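Local coordinates for protein xylulose kinase (Escherichia coli, PDB 2ITM) that phosphorylates D-xylulose to D-xylulose 5-phosphate with ATP, as a homodimeric sugar kinase of the FGGY family, at residues Val290-Ala294 with Ala372-Met377; Pro326-Tyr332 with Lys346-Leu352. All blocks are in the same frame, centred on the assembly; numbering follows the deposited sequence.

Contact 1. Residues Val290-Ala294 with Ala372-Met377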
loop_
_atom_site.group_PDB
_atom_site.type_symbol
_atom_site.label_atom_id
_atom_site.label_comp_id
_atom_site.label_asym_id
_atom_site.label_seq_id
_atom_site.Cartn_x
_atom_site.Cartn_y
_atom_site.Cartn_z
ATOM N N VAL A 290 -14.165 -20.787 -5.297
ATOM C CA VAL A 290 -13.824 -20.015 -4.128
ATOM C C VAL A 290 -13.968 -18.536 -4.440
ATOM O O VAL A 290 -13.571 -18.073 -5.492
ATOM C CB VAL A 290 -12.442 -20.342 -3.581
ATOM C CG1 VAL A 290 -12.158 -19.538 -2.355
ATOM C CG2 VAL A 290 -12.350 -21.792 -3.252
ATOM N N MET A 291 -14.573 -17.813 -3.520
ATOM C CA MET A 291 -14.741 -16.386 -3.665
ATOM C C MET A 291 -14.153 -15.683 -2.474
ATOM O O MET A 291 -13.877 -16.303 -1.465
ATOM C CB MET A 291 -16.210 -16.048 -3.802
ATOM C CG MET A 291 -16.868 -16.707 -5.000
ATOM S SD MET A 291 -16.299 -16.078 -6.563
ATOM C CE MET A 291 -17.644 -15.049 -6.990
ATOM N N LEU A 292 -13.964 -14.379 -2.596
ATOM C CA LEU A 292 -13.650 -13.533 -1.456
ATOM C C LEU A 292 -14.696 -13.732 -0.366
ATOM O O LEU A 292 -15.855 -13.990 -0.644
ATOM C CB LEU A 292 -13.518 -12.058 -1.850
ATOM C CG LEU A 292 -12.330 -11.650 -2.710
ATOM C CD1 LEU A 292 -12.679 -10.469 -3.550
ATOM C CD2 LEU A 292 -11.091 -11.380 -1.901
ATOM N N SER A 293 -14.253 -13.609 0.874
ATOM C CA SER A 293 -15.151 -13.500 2.003
ATOM C C SER A 293 -15.586 -12.052 2.145
ATOM O O SER A 293 -14.952 -11.282 2.832
ATOM C CB SER A 293 -14.467 -13.961 3.286
ATOM O OG SER A 293 -13.845 -15.211 3.104
ATOM N N ALA A 294 -16.677 -11.701 1.482
ATOM C CA ALA A 294 -17.192 -10.340 1.491
ATOM C C ALA A 294 -17.436 -9.918 2.924
ATOM O O ALA A 294 -17.387 -8.743 3.259
ATOM C CB ALA A 294 -18.457 -10.282 0.730
ATOM N N ALA A 372 -14.845 -7.630 -8.133
ATOM C CA ALA A 372 -14.284 -8.963 -8.017
ATOM C C ALA A 372 -15.346 -10.067 -8.017
ATOM O O ALA A 372 -15.268 -11.006 -8.789
ATOM C CB ALA A 372 -13.423 -9.053 -6.792
ATOM N N LEU A 373 -16.338 -9.920 -7.152
ATOM C CA LEU A 373 -17.401 -10.894 -7.019
ATOM C C LEU A 373 -18.191 -11.095 -8.309
ATOM O O LEU A 373 -18.541 -12.204 -8.655
ATOM C CB LEU A 373 -18.332 -10.525 -5.869
ATOM C CG LEU A 373 -17.753 -10.574 -4.453
ATOM C CD1 LEU A 373 -18.726 -10.066 -3.432
ATOM C CD2 LEU A 373 -17.234 -11.948 -4.092
ATOM N N ALA A 374 -18.467 -10.006 -9.012
ATOM C CA ALA A 374 -19.207 -10.051 -10.261
ATOM C C ALA A 374 -18.445 -10.779 -11.360
ATOM O O ALA A 374 -19.013 -11.572 -12.091
ATOM C CB ALA A 374 -19.572 -8.663 -10.704
ATOM N N ASP A 375 -17.156 -10.492 -11.470
ATOM C CA ASP A 375 -16.293 -11.177 -12.413
ATOM C C ASP A 375 -16.247 -12.652 -12.071
ATOM O O ASP A 375 -16.237 -13.503 -12.949
ATOM C CB ASP A 375 -14.880 -10.598 -12.370
ATOM C CG ASP A 375 -14.722 -9.353 -13.220
ATOM O OD1 ASP A 375 -15.522 -9.144 -14.150
ATOM O OD2 ASP A 375 -13.818 -8.540 -13.016
ATOM N N GLY A 376 -16.210 -12.936 -10.772
ATOM C CA GLY A 376 -16.193 -14.296 -10.273
ATOM C C GLY A 376 -17.402 -15.088 -10.720
ATOM O O GLY A 376 -17.293 -16.203 -11.231
ATOM N N MET A 377 -18.572 -14.506 -10.540
ATOM C CA MET A 377 -19.791 -15.129 -11.025
ATOM C C MET A 377 -19.836 -15.268 -12.551
ATOM O O MET A 377 -20.226 -16.320 -13.044
ATOM C CB MET A 377 -21.021 -14.399 -10.488
ATOM C CG MET A 377 -21.173 -14.508 -8.977
ATOM S SD MET A 377 -22.774 -14.027 -8.350
ATOM C CE MET A 377 -22.689 -12.275 -8.540
#

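Contact 2. Residues Pro326-Tyr332 with Lys346-Leu352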
loop_
_atom_site.group_PDB
_atom_site.type_symbol
_atom_site.label_atom_id
_atom_site.label_comp_id
_atom_site.label_asym_id
_atom_site.label_seq_id
_atom_site.Cartn_x
_atom_site.Cartn_y
_atom_site.Cartn_z
ATOM N N PRO A 326 -11.782 8.482 -8.770
ATOM C CA PRO A 326 -11.918 7.166 -8.118
ATOM C C PRO A 326 -10.607 6.749 -7.482
ATOM O O PRO A 326 -9.556 6.941 -8.072
ATOM C CB PRO A 326 -12.270 6.245 -9.282
ATOM C CG PRO A 326 -12.804 7.137 -10.314
ATOM C CD PRO A 326 -12.045 8.401 -10.213
ATOM N N VAL A 327 -10.694 6.213 -6.274
ATOM C CA VAL A 327 -9.737 5.258 -5.753
ATOM C C VAL A 327 -10.118 3.881 -6.234
ATOM O O VAL A 327 -11.286 3.554 -6.302
ATOM C CB VAL A 327 -9.786 5.222 -4.227
ATOM C CG1 VAL A 327 -8.671 4.409 -3.687
ATOM C CG2 VAL A 327 -9.738 6.595 -3.671
ATOM N N TRP A 328 -9.119 3.074 -6.559
ATOM C CA TRP A 328 -9.356 1.701 -6.954
ATOM C C TRP A 328 -8.832 0.714 -5.914
ATOM O O TRP A 328 -7.653 0.692 -5.607
ATOM C CB TRP A 328 -8.762 1.427 -8.336
ATOM C CG TRP A 328 -9.263 2.358 -9.375
ATOM C CD1 TRP A 328 -8.745 3.559 -9.703
ATOM C CD2 TRP A 328 -10.395 2.169 -10.220
ATOM N NE1 TRP A 328 -9.478 4.141 -10.699
ATOM C CE2 TRP A 328 -10.501 3.300 -11.036
ATOM C CE3 TRP A 328 -11.334 1.150 -10.376
ATOM C CZ2 TRP A 328 -11.509 3.447 -11.974
ATOM C CZ3 TRP A 328 -12.323 1.296 -11.308
ATOM C CH2 TRP A 328 -12.404 2.432 -12.096
ATOM N N PHE A 329 -9.729 -0.101 -5.383
ATOM C CA PHE A 329 -9.345 -1.193 -4.503
ATOM C C PHE A 329 -9.310 -2.506 -5.258
ATOM O O PHE A 329 -10.308 -2.930 -5.807
ATOM C CB PHE A 329 -10.291 -1.275 -3.300
ATOM C CG PHE A 329 -9.958 -2.370 -2.328
ATOM C CD1 PHE A 329 -8.827 -2.306 -1.551
ATOM C CD2 PHE A 329 -10.794 -3.448 -2.173
ATOM C CE1 PHE A 329 -8.541 -3.292 -0.657
ATOM C CE2 PHE A 329 -10.505 -4.438 -1.285
ATOM C CZ PHE A 329 -9.374 -4.359 -0.529
ATOM N N LEU A 330 -8.151 -3.143 -5.290
ATOM C CA LEU A 330 -8.024 -4.418 -5.954
ATOM C C LEU A 330 -7.743 -5.552 -4.977
ATOM O O LEU A 330 -6.641 -5.698 -4.480
ATOM C CB LEU A 330 -6.984 -4.347 -7.073
ATOM C CG LEU A 330 -7.015 -3.128 -8.000
ATOM C CD1 LEU A 330 -5.696 -2.871 -8.620
ATOM C CD2 LEU A 330 -8.065 -3.231 -9.045
ATOM N N PRO A 331 -8.771 -6.342 -4.698
ATOM C CA PRO A 331 -8.637 -7.448 -3.769
ATOM C C PRO A 331 -8.260 -8.717 -4.492
ATOM O O PRO A 331 -8.906 -9.118 -5.439
ATOM C CB PRO A 331 -10.007 -7.560 -3.174
ATOM C CG PRO A 331 -10.917 -7.104 -4.254
ATOM C CD PRO A 331 -10.118 -6.286 -5.237
ATOM N N TYR A 332 -7.179 -9.306 -4.053
ATOM C CA TYR A 332 -6.678 -10.490 -4.642
ATOM C C TYR A 332 -6.885 -11.704 -3.791
ATOM O O TYR A 332 -6.364 -11.840 -2.715
ATOM C CB TYR A 332 -5.217 -10.333 -5.002
ATOM C CG TYR A 332 -4.972 -9.384 -6.111
ATOM C CD1 TYR A 332 -4.777 -8.067 -5.873
ATOM C CD2 TYR A 332 -4.949 -9.807 -7.391
ATOM C CE1 TYR A 332 -4.553 -7.213 -6.871
ATOM C CE2 TYR A 332 -4.736 -8.971 -8.376
ATOM C CZ TYR A 332 -4.540 -7.666 -8.121
ATOM O OH TYR A 332 -4.338 -6.832 -9.125
ATOM N N LYS A 346 -5.220 -10.582 -0.493
ATOM C CA LYS A 346 -4.360 -9.410 -0.474
ATOM C C LYS A 346 -4.884 -8.300 -1.375
ATOM O O LYS A 346 -5.305 -8.544 -2.495
ATOM C CB LYS A 346 -2.947 -9.781 -0.904
ATOM C CG LYS A 346 -2.058 -10.208 0.219
ATOM C CD LYS A 346 -0.849 -10.926 -0.303
ATOM C CE LYS A 346 0.112 -9.993 -1.012
ATOM N NZ LYS A 346 1.335 -10.715 -1.465
ATOM N N GLY A 347 -4.828 -7.075 -0.870
ATOM C CA GLY A 347 -5.465 -5.942 -1.498
ATOM C C GLY A 347 -4.500 -4.857 -1.910
ATOM O O GLY A 347 -3.441 -4.688 -1.323
ATOM N N VAL A 348 -4.890 -4.113 -2.931
ATOM C CA VAL A 348 -4.207 -2.893 -3.316
ATOM C C VAL A 348 -5.155 -1.703 -3.316
ATOM O O VAL A 348 -6.248 -1.787 -3.843
ATOM C CB VAL A 348 -3.549 -3.033 -4.678
ATOM C CG1 VAL A 348 -2.684 -1.855 -4.962
ATOM C CG2 VAL A 348 -2.749 -4.311 -4.755
ATOM N N PHE A 349 -4.727 -0.603 -2.705
ATOM C CA PHE A 349 -5.328 0.709 -2.935
ATOM C C PHE A 349 -4.544 1.499 -3.976
ATOM O O PHE A 349 -3.428 1.920 -3.731
ATOM C CB PHE A 349 -5.408 1.517 -1.639
ATOM C CG PHE A 349 -6.628 1.272 -0.837
ATOM C CD1 PHE A 349 -6.544 0.904 0.480
ATOM C CD2 PHE A 349 -7.872 1.449 -1.386
ATOM C CE1 PHE A 349 -7.683 0.698 1.229
ATOM C CE2 PHE A 349 -8.998 1.238 -0.653
ATOM C CZ PHE A 349 -8.906 0.862 0.655
ATOM N N PHE A 350 -5.156 1.681 -5.134
ATOM C CA PHE A 350 -4.531 2.316 -6.276
ATOM C C PHE A 350 -5.135 3.679 -6.602
ATOM O O PHE A 350 -6.322 3.816 -6.733
ATOM C CB PHE A 350 -4.630 1.407 -7.497
ATOM C CG PHE A 350 -3.951 1.950 -8.702
ATOM C CD1 PHE A 350 -2.596 1.786 -8.877
ATOM C CD2 PHE A 350 -4.659 2.639 -9.648
ATOM C CE1 PHE A 350 -1.974 2.290 -9.964
ATOM C CE2 PHE A 350 -4.038 3.149 -10.738
ATOM C CZ PHE A 350 -2.690 2.974 -10.897
ATOM N N GLY A 351 -4.279 4.673 -6.761
ATOM C CA GLY A 351 -4.693 5.962 -7.309
ATOM C C GLY A 351 -5.159 6.952 -6.276
ATOM O O GLY A 351 -6.071 7.713 -6.529
ATOM N N LEU A 352 -4.561 6.947 -5.105
ATOM C CA LEU A 352 -4.918 7.846 -4.038
ATOM C C LEU A 352 -4.345 9.244 -4.234
ATOM O O LEU A 352 -3.209 9.399 -4.595
ATOM C CB LEU A 352 -4.462 7.296 -2.691
ATOM C CG LEU A 352 -4.700 5.819 -2.349
ATOM C CD1 LEU A 352 -3.604 5.293 -1.496
ATOM C CD2 LEU A 352 -6.032 5.613 -1.675
HETATM O O HOH W 1 -7.644 8.560 -8.366
#

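Contact 1. Residues Val290-Ala294 with Ala372-Met377
M291 pushes its side chain into a shallow hollow on helix 358-381. The hollow is floored by G376 and bordered by L373 and M377. The terminal methyl CE does most of the touching. It lies 3.7 Å from the CA of G376 and 3.4 Å from the backbone O of L373, which already accepts the backbone N-H of M377. The same methyl also meets CG of M377. With no side chain at G376, the methyl comes down directly on its CA. The M291 chain reaches this spot by bending twice, at chi2 (-68°) and chi3 (-103°).

L373 is the helix's own bump, fitted against M291, L292 and A294. Its CD2 lies 4.2 Å from CB of M291 and 4.3 Å from CB of L292. Its CD1 reaches CB of A294, 4.2 Å away, at the start of helix 294-304. One residue earlier, CB of A372 meets CD1 of L292 at 3.6 Å.

The contact packs the end of strand 285-291, and the turn that follows it, against a long helix of the C-terminal FGGY domain, which has the actin-like ATPase fold. W402 of helix 400-410 and L253 of strand 249-253 also touch both A294 and L373. Apart from the methyl resting near the L373 carbonyl, the contact is apolar, so shape and burial probably hold it.

Contact 2. Residues Pro326-Tyr332 with Lys346-Leu352
W328 and F350 exchange two backbone hydrogen bonds in an antiparallel beta hairpin, strands 328-333 and 345-353. F350 N to W328 O is 2.7 Å and nearly straight, at 171° on the hydrogen. L330 with V348 and Y332 with K346 form the next two hydrogen-bonded pairs. The bonds of these two pairs bend more, apart from L330 N to V348 O, and V348 N stands above the carbonyl plane of L330. Past the W328-F350 pair, at the other end, one water donates to both P326 O and G351 O, bridging the strands.

On one face, the rings of F329 and F349 meet obliquely, with planes at 49°. F329 carries its CG anti to the backbone N (chi1 -179°), which sets the ring beside F349. CD1 of F329 lies over one face of the F349 ring, toward its rim. Both phenylalanines pack on V365 of helix 358-381. G347 has no side chain, and CE1 of the F329 ring lies 4.1 Å from its CA. At the water's end, CG1 of V327 touches F349 CD2 at 3.8 Å and also L352 CD2.

The other face carries W328, F350, L330, V348, Y332 and K346, whose chain end leads away. W328, L330 and Y332 lean on helix 459-479, and the Y332 hydroxyl is hydrogen-bonded to Y476 O. Strand 345-353 also pairs antiparallel with a strand of the second subunit, so the sheet continues across the dimer interface. CE1 of Y332 lies 4.0 Å from CG2 of V348, while the O of K346 sits in plane at the edge of the tyrosine ring.

Contacts 1 and 2 have centres about 15 Å apart and share helix 358-381. Contact 1 uses its later turns. Contact 2 rests on its earlier part through V365, A364 and L361. The two meet directly at P331, whose CG lies 3.9 Å from CD1 of L292 and 4.1 Å from CB of A372. Helix 459-479 also touches both, with F472 reaching A372 and L330. Both lie away from the catalytic residues and the sugar pocket. Contact 1 is nearer: V290, which does not touch 372-377, meets bound D-xylulose, and the M291 side chain is about 10 Å from it. Contact 2 faces the second subunit, so packed elements, through P331, probably connect the sugar side with the dimer interface.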